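Local structure of putidaredoxin reductase (1Q1R) at residues Ala228-Cys231 and Thr235-Pro238. The protein is an FAD-containing reductase that, as a component of the cytochrome P450cam monooxygenase system, probably passes electrons from NADH to the iron-sulfur protein putidaredoxin. Residues are numbered along the deposited sequence; the frame is centred on the assembly and turned at random.
Sequences AVLC and TRLP
The guanidinium of Arg236 lies with one face over the methyl group of Ala228, whose CB is 3.7 Å from Arg236 NE and 3.9 Å from CZ. With CG anti to the backbone N (chi1 170°) and the chain extended from CG to NE, the arginine reaches diagonally across to the neighbouring strand, and its flat end comes to lie over this methyl. Its NE forms a salt bridge with the carboxylate of Glu218 of strand 214-219, so the charged group spans the central strand. Leu230 crosses the aliphatic part of the same arginine, its CD1 3.9 Å from Arg236 CG. The backbone bonds between the strands illustrate how an antiparallel pair is fastened. Val229 and Leu237 form a hydrogen-bonded pair with two nearly straight bonds, Val229 N to Leu237 O at 2.7 Å and Leu237 N to Val229 O at 2.8 Å. A third bond, Cys231 N to Thr235 O at 2.9 Å, continues the pairing towards the turn, where Thr235 OG1 is hydrogen-bonded to Asp233. Beneath the strands, Val229 and Leu237 share the face turned from Arg236. Cys231 SG, placed beside its backbone N by a chi1 of -58°, touches Leu237 CD1 at 3.9 Å. This apolar side is buried: Val229 packs on Val153, and Leu237 on Thr176 and Leu178. Arg236, on the face of Ala228 and Leu230, is by contrast exposed. The whole is a beta hairpin completing a three-stranded antiparallel sheet, 214-219, 226-231 and 236-238, packed against the parallel sheet that includes strands 151-155 and 174-178, as in the domain of the glutathione reductase fold that probably binds NAD here.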
ATOM      1  N   ALA A 228     -12.308  12.089 -23.752  1.00 23.18           N
ATOM      2  CA  ALA A 228     -11.710  13.281 -23.160  1.00 23.51           C
ATOM      3  C   ALA A 228     -12.074  13.490 -21.694  1.00 23.57           C
ATOM      4  O   ALA A 228     -13.141  13.087 -21.236  1.00 23.40           O
ATOM      5  CB  ALA A 228     -12.098  14.519 -23.975  1.00 24.26           C
ATOM      6  N   VAL A 229     -11.164  14.124 -20.963  1.00 23.43           N
ATOM      7  CA  VAL A 229     -11.366  14.417 -19.547  1.00 22.74           C
ATOM      8  C   VAL A 229     -11.534  15.934 -19.451  1.00 23.25           C
ATOM      9  O   VAL A 229     -10.721  16.683 -19.992  1.00 22.90           O
ATOM     10  CB  VAL A 229     -10.134  13.992 -18.705  1.00 22.83           C
ATOM     11  CG1 VAL A 229     -10.406  14.221 -17.220  1.00 22.22           C
ATOM     12  CG2 VAL A 229      -9.799  12.527 -18.970  1.00 22.57           C
ATOM     13  N   LEU A 230     -12.588  16.389 -18.782  1.00 24.63           N
ATOM     14  CA  LEU A 230     -12.816  17.826 -18.649  1.00 26.75           C
ATOM     15  C   LEU A 230     -12.487  18.303 -17.246  1.00 27.17           C
ATOM     16  O   LEU A 230     -12.867  17.674 -16.263  1.00 26.89           O
ATOM     17  CB  LEU A 230     -14.277  18.191 -18.961  1.00 27.24           C
ATOM     18  CG  LEU A 230     -14.911  17.834 -20.310  1.00 29.35           C
ATOM     19  CD1 LEU A 230     -13.860  17.788 -21.411  1.00 29.55           C
ATOM     20  CD2 LEU A 230     -15.589  16.490 -20.187  1.00 31.18           C
ATOM     21  N   CYS A 231     -11.780  19.419 -17.158  1.00 29.43           N
ATOM     22  CA  CYS A 231     -11.417  19.980 -15.864  1.00 31.45           C
ATOM     23  C   CYS A 231     -12.383  21.087 -15.486  1.00 32.47           C
ATOM     24  O   CYS A 231     -12.963  21.740 -16.352  1.00 32.49           O
ATOM     25  CB  CYS A 231      -9.998  20.534 -15.909  1.00 31.44           C
ATOM     26  SG  CYS A 231      -8.777  19.300 -16.378  1.00 31.86           S
ATOM     27  N   THR A 235     -10.715  23.152 -19.031  1.00 34.55           N
ATOM     28  CA  THR A 235      -9.702  22.518 -19.863  1.00 34.00           C
ATOM     29  C   THR A 235     -10.164  21.157 -20.380  1.00 32.47           C
ATOM     30  O   THR A 235     -10.633  20.322 -19.608  1.00 32.09           O
ATOM     31  CB  THR A 235      -8.390  22.300 -19.085  1.00 35.16           C
ATOM     32  OG1 THR A 235      -7.972  23.531 -18.481  1.00 36.63           O
ATOM     33  CG2 THR A 235      -7.300  21.806 -20.026  1.00 35.19           C
ATOM     34  N   ARG A 236     -10.045  20.940 -21.685  1.00 31.61           N
ATOM     35  CA  ARG A 236     -10.412  19.652 -22.260  1.00 30.47           C
ATOM     36  C   ARG A 236      -9.136  18.862 -22.529  1.00 29.61           C
ATOM     37  O   ARG A 236      -8.261  19.306 -23.273  1.00 29.72           O
ATOM     38  CB  ARG A 236     -11.185  19.811 -23.574  1.00 29.41           C
ATOM     39  CG  ARG A 236     -11.368  18.479 -24.325  1.00 29.38           C
ATOM     40  CD  ARG A 236     -12.200  18.623 -25.596  1.00 28.42           C
ATOM     41  NE  ARG A 236     -12.379  17.346 -26.292  1.00 28.87           N
ATOM     42  CZ  ARG A 236     -11.484  16.799 -27.109  1.00 29.57           C
ATOM     43  NH1 ARG A 236     -10.331  17.410 -27.351  1.00 29.33           N
ATOM     44  NH2 ARG A 236     -11.738  15.633 -27.691  1.00 30.78           N
ATOM     45  N   LEU A 237      -9.030  17.691 -21.917  1.00 28.60           N
ATOM     46  CA  LEU A 237      -7.861  16.847 -22.115  1.00 27.86           C
ATOM     47  C   LEU A 237      -8.282  15.607 -22.897  1.00 26.07           C
ATOM     48  O   LEU A 237      -8.946  14.727 -22.357  1.00 25.21           O
ATOM     49  CB  LEU A 237      -7.273  16.432 -20.762  1.00 29.01           C
ATOM     50  CG  LEU A 237      -6.743  17.560 -19.869  1.00 29.55           C
ATOM     51  CD1 LEU A 237      -6.454  17.017 -18.483  1.00 31.04           C
ATOM     52  CD2 LEU A 237      -5.494  18.163 -20.489  1.00 28.96           C
ATOM     53  N   PRO A 238      -7.913  15.530 -24.187  1.00 25.38           N
ATOM     54  CA  PRO A 238      -8.281  14.362 -24.992  1.00 25.00           C
ATOM     55  C   PRO A 238      -7.564  13.148 -24.412  1.00 25.26           C
ATOM     56  O   PRO A 238      -6.399  13.244 -24.033  1.00 24.96           O
ATOM     57  CB  PRO A 238      -7.780  14.735 -26.382  1.00 25.43           C
ATOM     58  CG  PRO A 238      -6.553  15.554 -26.078  1.00 26.72           C
ATOM     59  CD  PRO A 238      -7.031  16.438 -24.942  1.00 25.24           C
TER